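Local coordinates for protein anthranilate synthase component I (Streptococcus pneumoniae serotype 4, PDB 5KCK) that belongs to the anthranilate synthase family and is built around large antiparallel beta sheets with helices packed along them, at residues Glu299-Glu302 against His303-Leu306; Glu436-Glu439 against Thr440-Lys443; Leu59-Gly63 against Gln64-Arg68; Arg150-Glu153 against Ala154-Lys157; Phe227-Tyr230 against Arg231-Val235. One frame throughout, in Å; residues are numbered along the deposited sequence.

Interactions 1, 2 and 5 lie within single helices; interaction 4 is the capped N-terminal start of one; interaction 3 is a beta hairpin. Interactions 1 and 2 are the closest pair by centres, about 21 Å apart. Interactions 2 and 5 follow at about 23 Å, with about 10 Å between nearest atoms. Interaction 3 supplies one outermost strand of the 11-stranded sheet, and the helix of interaction 1 packs on strands 324-333 and 338-347 at the other end; their centres are about 42 Å apart. Interaction 4 is peripheral, its centre about 53 Å from that of interaction 1. Interactions 4 and 5 both touch the second subunit. No two of the five contacts touch each other.

Interaction 1: Glu299-Glu302 against His303-Leu306; sequences ETAE and HRML
Arg304 folds back over Thr300, one helical turn earlier. The two side chains lie side by side and point the same way. Arg304 NH2 comes 3.4 Å from Thr300 OG1 and 3.6 Å from Thr300 CB. One face of the guanidinium is laid over the backbone, with Thr300 O on that face, offset toward the rim. Arg304 NH1 reaches Ala301 CA at 3.8 Å. The bend comes at chi3 of Arg304 (-44°), which turns the guanidinium back along the helix. Thr300 OG1 sits between its backbone N and carbonyl carbon, on the side where NH2 arrives.

Below them run four i+4 to i backbone hydrogen bonds. Arg304 N bonds to Thr300 O at 2.8 Å and almost straight, 178° at the hydrogen. His303 N bonds to Glu299 O at 3.0 Å. Met305, a selenomethionine, bonds through N to Ala301 O at 2.9 Å. Leu306 N reaches Glu302 O at 3.2 Å.

Two polar ends have partners in other parts of the chain. His303 NE2 is hydrogen-bonded to Ser342 OG. Glu302 OE1 takes a bond from Gln211 NE2. Thr300 and His303 both pack on Met329 and Leu340, and Arg304 touches Tyr328.

The pattern is that of an alpha helix with i to i+4 bonds lying against a sheet. Here helix 297-316 packs on strands 324-333 and 338-347, at one end of the 11-stranded antiparallel sheet.

Interaction 2: Glu436-Glu439 against Thr440-Lys443; sequences EYQE and TINK
Gln438 CG lies 3.8 Å from Asn442 ND2, one turn on, with the backbone of helix 433-446 beneath them. Four backbone hydrogen bonds run from i+4 to i. Asn442 N to Gln438 O is 3.0 Å, with 168° at the hydrogen. Lys443 N to Glu439 O and Ile441 N to Tyr437 O are both 3.1 Å. Thr440 N bonds to Glu436 O, with a weak second bond to Tyr437 O.

Among the side chains, the contacts are mostly van der Waals. Gln438 bends at chi2 (61°), which brings its NE2 to 3.5 Å from Ile441 CG2. The Gln438 and Asn442 amide planes are 35° apart. Tyr437 runs alongside Ile441, with Tyr437 OH 4.1 Å from Ile441 CD1.

Charge adds a looser term. Glu439 crosses the Lys443 chain, with OE2 3.7 Å from Lys443 CG and 4.8 Å from Lys443 NZ.

Two hydrogen bonds lead to other parts of the chain: Lys443 NZ to Gly424 O, and Glu436 OE1 to Ser431 OG.

This is an amphipathic surface helix. Thr440 packs on Ala425, Gln216 and Phe193, which places the helix against strands 418-427 and 211-221 and helix 190-205.

Interaction 3: Leu59-Gly63 against Gln64-Arg68; sequences LYQNG and QVIDR
Gln61 and Gln64 bond to each other twice through their backbones. Gln61 N reaches Gln64 O at 2.8 Å, and Gln64 N reaches Gln61 O at 2.9 Å. Gln61 to Gln64 is a type I' beta turn with Asn62 and Gly63 at its two central positions. Ile66 N also bonds to Leu59 O at 2.8 Å. Beyond it a water joins the strands, giving a hydrogen to Ile66 O (2.6 Å) and accepting from Leu59 N.

Tyr60 and Val65 form a non-hydrogen-bonded pair on one face. Tyr60 CE2 meets Val65 CG2 at 3.8 Å, approaching obliquely to the ring. Leu59, Gln61 and Ile66 share the other face. Ile66 splits its branches there: CG2 touches Leu59 CD2 at 3.5 Å, and CD1 touches Gln61 CB at 3.5 Å. With CG1 beside the backbone N (chi1 -84°) and chi2 at 72°, CD1 reaches that carbon.

Arg68 makes a salt bridge to Glu76. Leu59, Gln61, Ile66 and Arg68 all pack on Phe73 of helix 70-78. Strand 58-61 pairs on its other side with strand 50-55, which leaves strand 64-66 outermost in the 11-stranded sheet within this chain.

Interaction 4: Arg150-Glu153 against Ala154-Lys157; sequences RSQE and ALEK
Ala154 is held by Ser151, the N-cap residue of helix 152-166. Ala154 N donates to Ser151 OG at 3.0 Å, with 154° at the hydrogen. A chi1 of 83° swings Ser151 OG over its own backbone and toward the first turn of the helix. This is a classic N-terminal capping bond: it gives a partner to an amide that has no helical carbonyl before it. Ala154 CB also lies 4.1 Å from Arg150 CB.

Leu155 comes next. Leu155 N bonds to Ser151 O at 3.1 Å. Its two methyls diverge. Leu155 CD1 goes to Gln152 OE1, 3.7 Å away, and the two side chains meet at about a right angle. Leu155 CD2 goes to Arg150 and lies over one face of the guanidinium, 3.6 Å from Arg150 CZ and offset toward the rim. That guanidinium is held by salt bridges to Glu127 and Glu143 and by a bond to Asp144 O.

Glu156 N bonds to Gln152 O at 3.1 Å. The two side chains run alongside each other, amide and carboxylate planes 23° apart, with Gln152 NE2 3.8 Å from Glu156 OE1. Both also face the second subunit. Gln152 makes weak hydrogen bonds to Ser1 and Asn2 of that chain, probably tag-derived, and Glu156 a long, weak ion pair to its Arg5.

Lys157 closes the stretch: Lys157 N bonds to Glu153 O at 3.1 Å.

Interaction 5: Phe227-Tyr230 against Arg231-Val235; sequences FDFY and RNLRV
Leu233 N bonds to Phe229 O at 2.8 Å, the shortest of the helical bonds here. Arg231 N to Phe227 O is 2.9 Å, and Arg234 N to Tyr230 O is 3.0 Å. Asn232 N completes the set on Asp228 O.

Asp228 and Arg231, three residues apart, make a salt bridge. Arg231 NH1 gives a weak bond to Asp228 OD1 at 3.3 Å, with OD1 at the edge of the guanidinium. The carboxylate is turned 72° from the guanidinium plane. The stronger partners lie outside: Arg231 NH2 with Asp10, and Asp228 OD2 with Asp178 N.

The stretch belongs to helix 226-236, which packs on strands 242-246 and 250-254 and against the second subunit. Arg231 CG lies over one face of the Phe227 ring, and Arg231 CD is 3.8 Å from Phe227 CE2. That ring also meets Phe244 edge-to-face and stacks on Tyr18 of the second subunit.

With chi1 at 59°, Arg234 CG is tucked over its own backbone, and Arg234 CD comes to 3.7 Å from Tyr230 CE2. Tyr230 OH is hydrogen-bonded to Glu30 OE1 of the second subunit, and Arg234 NH2 makes a salt bridge to OE2 of the same residue.

Interaction 1: Glu299-Glu302 against His303-Leu306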
# COMPACT_ATOMS: atom_id res chain seq x y z
N GLU A 299 -8.62 30.99 10.23
CA GLU A 299 -8.62 29.55 10.02
C GLU A 299 -8.28 28.79 11.29
O GLU A 299 -8.89 27.74 11.57
CB GLU A 299 -7.64 29.18 8.91
CG GLU A 299 -7.98 29.75 7.54
CD GLU A 299 -8.99 28.91 6.78
OE1 GLU A 299 -9.58 27.98 7.37
OE2 GLU A 299 -9.19 29.18 5.57
N THR A 300 -7.32 29.28 12.07
CA THR A 300 -7.03 28.65 13.35
C THR A 300 -8.21 28.79 14.31
O THR A 300 -8.56 27.83 15.01
CB THR A 300 -5.77 29.24 13.97
OG1 THR A 300 -5.94 30.65 14.16
CG2 THR A 300 -4.57 29.00 13.08
N ALA A 301 -8.84 29.97 14.35
CA ALA A 301 -10.03 30.14 15.17
C ALA A 301 -11.12 29.16 14.77
O ALA A 301 -11.79 28.57 15.63
CB ALA A 301 -10.54 31.58 15.08
N GLU A 302 -11.33 28.98 13.46
CA GLU A 302 -12.25 27.95 12.97
C GLU A 302 -11.92 26.60 13.58
O GLU A 302 -12.79 25.93 14.16
CB GLU A 302 -12.18 27.87 11.45
CG GLU A 302 -13.14 28.78 10.70
CD GLU A 302 -14.50 28.14 10.47
OE1 GLU A 302 -15.52 28.84 10.65
OE2 GLU A 302 -14.54 26.94 10.12
N HIS A 303 -10.66 26.18 13.47
CA HIS A 303 -10.27 24.87 13.97
C HIS A 303 -10.44 24.78 15.48
O HIS A 303 -11.02 23.82 15.99
CB HIS A 303 -8.83 24.57 13.58
CG HIS A 303 -8.34 23.25 14.08
ND1 HIS A 303 -8.57 22.07 13.40
CD2 HIS A 303 -7.68 22.91 15.21
CE1 HIS A 303 -8.05 21.06 14.09
NE2 HIS A 303 -7.50 21.55 15.19
N ARG A 304 -9.92 25.76 16.21
CA ARG A 304 -10.05 25.76 17.66
C ARG A 304 -11.51 25.62 18.08
O ARG A 304 -11.82 24.90 19.04
CB ARG A 304 -9.44 27.05 18.21
CG ARG A 304 -9.13 27.05 19.68
CD ARG A 304 -8.41 28.35 20.04
NE ARG A 304 -7.39 28.69 19.05
CZ ARG A 304 -7.37 29.81 18.32
NH1 ARG A 304 -8.31 30.73 18.47
NH2 ARG A 304 -6.39 30.00 17.45
N MSE A 305 -12.41 26.28 17.36
CA MSE A 305 -13.84 26.22 17.65
C MSE A 305 -14.35 24.78 17.52
O MSE A 305 -15.19 24.34 18.30
CB MSE A 305 -14.60 27.14 16.70
CG MSE A 305 -15.78 27.87 17.31
SE MSE A 305 -15.93 29.72 16.67
CE MSE A 305 -14.47 30.54 17.68
N LEU A 306 -13.83 24.06 16.52
CA LEU A 306 -14.24 22.67 16.34
C LEU A 306 -13.62 21.78 17.41
O LEU A 306 -14.24 20.81 17.85
CB LEU A 306 -13.85 22.18 14.95
CG LEU A 306 -14.90 21.29 14.30
CD1 LEU A 306 -16.12 22.10 13.89
CD2 LEU A 306 -14.30 20.56 13.12

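Interaction 2: Glu436-Glu439 against Thr440-Lys443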
# COMPACT_ATOMS: atom_id res chain seq x y z
N GLU A 436 -19.44 31.85 -2.15
CA GLU A 436 -19.97 30.67 -1.48
C GLU A 436 -20.82 29.82 -2.42
O GLU A 436 -20.88 28.59 -2.24
CB GLU A 436 -20.78 31.09 -0.25
CG GLU A 436 -20.07 32.09 0.65
CD GLU A 436 -18.92 31.50 1.46
OE1 GLU A 436 -18.67 32.01 2.58
OE2 GLU A 436 -18.26 30.54 1.00
N TYR A 437 -21.49 30.43 -3.40
CA TYR A 437 -22.12 29.63 -4.45
C TYR A 437 -21.08 28.82 -5.21
O TYR A 437 -21.28 27.63 -5.46
CB TYR A 437 -22.90 30.54 -5.41
CG TYR A 437 -23.23 29.86 -6.72
CD1 TYR A 437 -24.30 28.98 -6.81
CD2 TYR A 437 -22.48 30.11 -7.86
CE1 TYR A 437 -24.61 28.35 -8.01
CE2 TYR A 437 -22.78 29.51 -9.06
CZ TYR A 437 -23.84 28.63 -9.13
OH TYR A 437 -24.14 28.02 -10.33
N GLN A 438 -19.96 29.46 -5.55
CA GLN A 438 -18.89 28.77 -6.28
C GLN A 438 -18.27 27.67 -5.43
O GLN A 438 -18.11 26.53 -5.89
CB GLN A 438 -17.83 29.76 -6.72
CG GLN A 438 -17.24 29.46 -8.08
CD GLN A 438 -18.29 29.49 -9.18
OE1 GLN A 438 -18.87 30.54 -9.48
NE2 GLN A 438 -18.54 28.33 -9.78
N GLU A 439 -17.89 27.99 -4.19
CA GLU A 439 -17.32 26.99 -3.29
C GLU A 439 -18.22 25.76 -3.22
O GLU A 439 -17.74 24.62 -3.17
CB GLU A 439 -17.13 27.60 -1.90
CG GLU A 439 -16.57 26.64 -0.87
CD GLU A 439 -15.13 26.25 -1.17
OE1 GLU A 439 -14.44 26.99 -1.91
OE2 GLU A 439 -14.69 25.19 -0.67
N THR A 440 -19.53 25.98 -3.23
CA THR A 440 -20.47 24.89 -3.06
C THR A 440 -20.54 23.99 -4.29
O THR A 440 -20.54 22.76 -4.17
CB THR A 440 -21.83 25.49 -2.71
OG1 THR A 440 -22.04 25.39 -1.30
CG2 THR A 440 -22.93 24.79 -3.44
N ILE A 441 -20.56 24.58 -5.49
CA ILE A 441 -20.70 23.75 -6.68
C ILE A 441 -19.39 23.03 -6.97
O ILE A 441 -19.39 21.89 -7.46
CB ILE A 441 -21.19 24.60 -7.88
CG1 ILE A 441 -21.43 23.70 -9.10
CG2 ILE A 441 -20.21 25.71 -8.22
CD1 ILE A 441 -22.24 24.36 -10.18
N ASN A 442 -18.25 23.65 -6.65
CA ASN A 442 -16.97 22.98 -6.84
C ASN A 442 -16.84 21.78 -5.91
O ASN A 442 -16.47 20.68 -6.35
CB ASN A 442 -15.82 23.96 -6.61
CG ASN A 442 -15.85 25.13 -7.57
OD1 ASN A 442 -16.32 25.00 -8.71
ND2 ASN A 442 -15.37 26.27 -7.12
N LYS A 443 -17.16 21.97 -4.63
CA LYS A 443 -17.07 20.87 -3.68
C LYS A 443 -18.02 19.73 -4.07
O LYS A 443 -17.60 18.57 -4.15
CB LYS A 443 -17.39 21.36 -2.27
CG LYS A 443 -16.21 21.90 -1.52
CD LYS A 443 -16.42 21.73 -0.03
CE LYS A 443 -17.47 22.68 0.49
NZ LYS A 443 -17.72 22.50 1.95

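Interaction 3: Leu59-Gly63 against Gln64-Arg68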
# COMPACT_ATOMS: atom_id res chain seq x y z
N LEU A 59 -40.37 2.55 13.15
CA LEU A 59 -39.21 1.67 13.24
C LEU A 59 -39.56 0.27 12.76
O LEU A 59 -40.55 -0.32 13.23
CB LEU A 59 -38.69 1.63 14.68
CG LEU A 59 -37.47 0.75 14.99
CD1 LEU A 59 -36.22 1.17 14.19
CD2 LEU A 59 -37.20 0.76 16.49
N TYR A 60 -38.76 -0.27 11.85
CA TYR A 60 -39.00 -1.59 11.27
C TYR A 60 -37.81 -2.50 11.49
O TYR A 60 -36.65 -2.07 11.39
CB TYR A 60 -39.28 -1.52 9.77
CG TYR A 60 -40.46 -0.69 9.38
CD1 TYR A 60 -40.32 0.67 9.12
CD2 TYR A 60 -41.73 -1.26 9.26
CE1 TYR A 60 -41.40 1.45 8.75
CE2 TYR A 60 -42.82 -0.49 8.88
CZ TYR A 60 -42.64 0.87 8.63
OH TYR A 60 -43.70 1.65 8.27
N GLN A 61 -38.09 -3.78 11.76
CA GLN A 61 -37.09 -4.84 11.74
C GLN A 61 -37.61 -5.95 10.85
O GLN A 61 -38.63 -6.57 11.17
CB GLN A 61 -36.79 -5.38 13.14
CG GLN A 61 -35.69 -6.44 13.16
CD GLN A 61 -35.48 -7.06 14.53
OE1 GLN A 61 -36.42 -7.15 15.33
NE2 GLN A 61 -34.25 -7.48 14.81
N ASN A 62 -36.91 -6.20 9.74
CA ASN A 62 -37.37 -7.14 8.71
C ASN A 62 -38.85 -6.93 8.40
O ASN A 62 -39.62 -7.90 8.33
CB ASN A 62 -37.12 -8.58 9.13
CG ASN A 62 -35.67 -9.00 8.98
OD1 ASN A 62 -34.78 -8.15 8.81
ND2 ASN A 62 -35.42 -10.30 9.05
N GLY A 63 -39.27 -5.68 8.26
CA GLY A 63 -40.64 -5.37 7.91
C GLY A 63 -41.61 -5.29 9.06
O GLY A 63 -42.73 -4.82 8.86
N GLN A 64 -41.23 -5.72 10.26
CA GLN A 64 -42.15 -5.68 11.40
C GLN A 64 -41.97 -4.39 12.18
O GLN A 64 -40.85 -3.93 12.41
CB GLN A 64 -41.92 -6.88 12.33
CG GLN A 64 -41.80 -8.22 11.62
CD GLN A 64 -41.74 -9.40 12.59
OE1 GLN A 64 -40.66 -9.94 12.85
NE2 GLN A 64 -42.89 -9.79 13.12
N VAL A 65 -43.10 -3.80 12.58
CA VAL A 65 -43.09 -2.55 13.34
C VAL A 65 -42.59 -2.83 14.75
O VAL A 65 -43.03 -3.77 15.41
CB VAL A 65 -44.50 -1.94 13.36
CG1 VAL A 65 -44.60 -0.84 14.39
CG2 VAL A 65 -44.89 -1.42 11.98
N ILE A 66 -41.66 -2.00 15.21
CA ILE A 66 -41.12 -2.09 16.56
C ILE A 66 -41.44 -0.78 17.28
O ILE A 66 -41.14 0.30 16.77
CB ILE A 66 -39.60 -2.37 16.57
CG1 ILE A 66 -39.32 -3.87 16.43
CG2 ILE A 66 -38.99 -1.94 17.87
CD1 ILE A 66 -39.59 -4.44 15.10
N ASP A 67 -42.05 -0.88 18.47
CA ASP A 67 -42.45 0.30 19.23
C ASP A 67 -41.35 0.71 20.21
O ASP A 67 -41.49 0.64 21.43
CB ASP A 67 -43.77 0.04 19.95
CG ASP A 67 -44.32 1.28 20.62
OD1 ASP A 67 -44.18 2.38 20.03
OD2 ASP A 67 -44.87 1.16 21.73
N ARG A 68 -40.23 1.17 19.64
CA ARG A 68 -39.04 1.53 20.42
C ARG A 68 -38.37 2.74 19.79
O ARG A 68 -38.55 3.02 18.60
CB ARG A 68 -38.02 0.38 20.49
CG ARG A 68 -38.50 -0.86 21.24
CD ARG A 68 -38.52 -0.66 22.76
NE ARG A 68 -37.19 -0.33 23.27
CZ ARG A 68 -36.19 -1.20 23.39
NH1 ARG A 68 -36.36 -2.46 23.02
NH2 ARG A 68 -35.02 -0.81 23.87
O HOH W 1 -42.10 2.20 15.29

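Interaction 4: Arg150-Glu153 against Ala154-Lys157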
# COMPACT_ATOMS: atom_id res chain seq x y z
N ARG A 150 -26.89 -20.12 14.66
CA ARG A 150 -26.58 -21.16 13.69
C ARG A 150 -25.66 -22.22 14.30
O ARG A 150 -24.78 -21.92 15.10
CB ARG A 150 -25.88 -20.56 12.47
CG ARG A 150 -26.78 -19.90 11.46
CD ARG A 150 -26.02 -19.52 10.18
NE ARG A 150 -25.05 -18.44 10.34
CZ ARG A 150 -24.16 -18.09 9.40
NH1 ARG A 150 -24.13 -18.74 8.24
NH2 ARG A 150 -23.31 -17.09 9.62
N SER A 151 -25.85 -23.47 13.87
CA SER A 151 -24.92 -24.52 14.26
C SER A 151 -23.57 -24.32 13.57
O SER A 151 -23.46 -23.65 12.54
CB SER A 151 -25.47 -25.89 13.90
OG SER A 151 -25.20 -26.19 12.54
N GLN A 152 -22.54 -24.95 14.15
CA GLN A 152 -21.22 -24.95 13.53
C GLN A 152 -21.26 -25.60 12.15
O GLN A 152 -20.50 -25.20 11.26
CB GLN A 152 -20.23 -25.66 14.44
CG GLN A 152 -18.79 -25.65 13.96
CD GLN A 152 -18.12 -24.29 14.10
OE1 GLN A 152 -18.41 -23.53 15.03
NE2 GLN A 152 -17.23 -23.97 13.16
N GLU A 153 -22.14 -26.59 11.96
CA GLU A 153 -22.31 -27.19 10.64
C GLU A 153 -22.80 -26.17 9.62
O GLU A 153 -22.34 -26.16 8.48
CB GLU A 153 -23.30 -28.36 10.72
CG GLU A 153 -22.77 -29.59 11.43
CD GLU A 153 -23.82 -30.68 11.58
OE1 GLU A 153 -25.03 -30.39 11.40
OE2 GLU A 153 -23.44 -31.83 11.88
N ALA A 154 -23.73 -25.30 10.03
CA ALA A 154 -24.24 -24.28 9.12
C ALA A 154 -23.18 -23.23 8.79
O ALA A 154 -23.13 -22.74 7.65
CB ALA A 154 -25.48 -23.62 9.72
N LEU A 155 -22.34 -22.86 9.76
CA LEU A 155 -21.26 -21.92 9.47
C LEU A 155 -20.31 -22.50 8.43
O LEU A 155 -19.91 -21.81 7.48
CB LEU A 155 -20.49 -21.57 10.74
CG LEU A 155 -21.31 -21.10 11.94
CD1 LEU A 155 -20.44 -21.00 13.19
CD2 LEU A 155 -21.96 -19.76 11.64
N GLU A 156 -19.96 -23.77 8.58
CA GLU A 156 -19.00 -24.38 7.66
C GLU A 156 -19.58 -24.47 6.25
O GLU A 156 -18.85 -24.25 5.27
CB GLU A 156 -18.58 -25.75 8.18
CG GLU A 156 -17.13 -26.11 7.89
CD GLU A 156 -16.13 -25.08 8.41
OE1 GLU A 156 -16.29 -24.60 9.56
OE2 GLU A 156 -15.19 -24.74 7.66
N LYS A 157 -20.87 -24.77 6.12
CA LYS A 157 -21.48 -24.81 4.79
C LYS A 157 -21.49 -23.42 4.15
O LYS A 157 -21.17 -23.28 2.96
CB LYS A 157 -22.90 -25.37 4.85
CG LYS A 157 -22.98 -26.87 4.68
CD LYS A 157 -24.43 -27.35 4.63
CE LYS A 157 -25.09 -27.04 3.29
NZ LYS A 157 -24.65 -27.98 2.22

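Interaction 5: Phe227-Tyr230 against Arg231-Val235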
# COMPACT_ATOMS: atom_id res chain seq x y z
N PHE A 227 -20.89 0.88 -9.66
CA PHE A 227 -19.76 0.20 -9.05
C PHE A 227 -18.43 0.62 -9.69
O PHE A 227 -17.43 0.79 -8.99
CB PHE A 227 -19.96 -1.31 -9.13
CG PHE A 227 -18.95 -2.10 -8.37
CD1 PHE A 227 -18.92 -2.04 -6.99
CD2 PHE A 227 -18.02 -2.88 -9.03
CE1 PHE A 227 -17.98 -2.76 -6.28
CE2 PHE A 227 -17.08 -3.60 -8.32
CZ PHE A 227 -17.06 -3.54 -6.94
N ASP A 228 -18.41 0.80 -11.01
CA ASP A 228 -17.18 1.26 -11.64
C ASP A 228 -16.81 2.66 -11.18
O ASP A 228 -15.63 2.99 -11.08
CB ASP A 228 -17.28 1.21 -13.16
CG ASP A 228 -17.20 -0.21 -13.71
OD1 ASP A 228 -16.87 -1.14 -12.94
OD2 ASP A 228 -17.46 -0.39 -14.92
N PHE A 229 -17.82 3.50 -10.90
CA PHE A 229 -17.54 4.79 -10.28
C PHE A 229 -16.85 4.60 -8.93
O PHE A 229 -15.86 5.28 -8.63
CB PHE A 229 -18.83 5.59 -10.13
CG PHE A 229 -18.65 6.89 -9.41
CD1 PHE A 229 -18.22 8.02 -10.08
CD2 PHE A 229 -18.93 6.99 -8.06
CE1 PHE A 229 -18.05 9.22 -9.41
CE2 PHE A 229 -18.77 8.19 -7.38
CZ PHE A 229 -18.34 9.31 -8.06
N TYR A 230 -17.34 3.66 -8.12
CA TYR A 230 -16.67 3.37 -6.85
C TYR A 230 -15.24 2.90 -7.07
O TYR A 230 -14.32 3.36 -6.38
CB TYR A 230 -17.46 2.33 -6.04
CG TYR A 230 -16.82 2.05 -4.69
CD1 TYR A 230 -16.83 3.01 -3.68
CD2 TYR A 230 -16.19 0.84 -4.42
CE1 TYR A 230 -16.24 2.78 -2.45
CE2 TYR A 230 -15.59 0.59 -3.18
CZ TYR A 230 -15.62 1.57 -2.20
OH TYR A 230 -15.04 1.35 -0.97
N ARG A 231 -15.03 2.00 -8.04
CA ARG A 231 -13.67 1.52 -8.31
C ARG A 231 -12.74 2.67 -8.67
O ARG A 231 -11.57 2.69 -8.26
CB ARG A 231 -13.68 0.48 -9.44
CG ARG A 231 -14.43 -0.81 -9.11
CD ARG A 231 -14.55 -1.69 -10.36
NE ARG A 231 -13.24 -2.04 -10.88
CZ ARG A 231 -13.02 -2.58 -12.07
NH1 ARG A 231 -14.03 -2.85 -12.89
NH2 ARG A 231 -11.78 -2.85 -12.45
N ASN A 232 -13.25 3.65 -9.42
CA ASN A 232 -12.40 4.78 -9.76
C ASN A 232 -12.25 5.73 -8.57
O ASN A 232 -11.18 6.31 -8.37
CB ASN A 232 -12.97 5.53 -10.96
CG ASN A 232 -11.99 6.56 -11.50
OD1 ASN A 232 -10.88 6.22 -11.92
ND2 ASN A 232 -12.40 7.83 -11.49
N LEU A 233 -13.31 5.86 -7.77
CA LEU A 233 -13.29 6.76 -6.63
C LEU A 233 -12.22 6.36 -5.62
O LEU A 233 -11.49 7.21 -5.11
CB LEU A 233 -14.67 6.79 -5.96
CG LEU A 233 -14.84 7.79 -4.82
CD1 LEU A 233 -14.71 9.22 -5.34
CD2 LEU A 233 -16.16 7.58 -4.10
N ARG A 234 -12.11 5.06 -5.33
CA ARG A 234 -11.17 4.63 -4.31
C ARG A 234 -9.72 4.78 -4.76
O ARG A 234 -8.83 4.77 -3.91
CB ARG A 234 -11.47 3.18 -3.88
CG ARG A 234 -11.41 2.16 -4.99
CD ARG A 234 -12.20 0.89 -4.64
NE ARG A 234 -11.63 0.08 -3.57
CZ ARG A 234 -10.48 -0.59 -3.66
NH1 ARG A 234 -9.76 -0.56 -4.78
NH2 ARG A 234 -10.05 -1.30 -2.63
N VAL A 235 -9.48 4.95 -6.05
CA VAL A 235 -8.13 5.28 -6.52
C VAL A 235 -7.88 6.79 -6.49
O VAL A 235 -6.79 7.24 -6.14
CB VAL A 235 -7.89 4.70 -7.93
CG1 VAL A 235 -6.56 5.20 -8.49
CG2 VAL A 235 -7.91 3.18 -7.87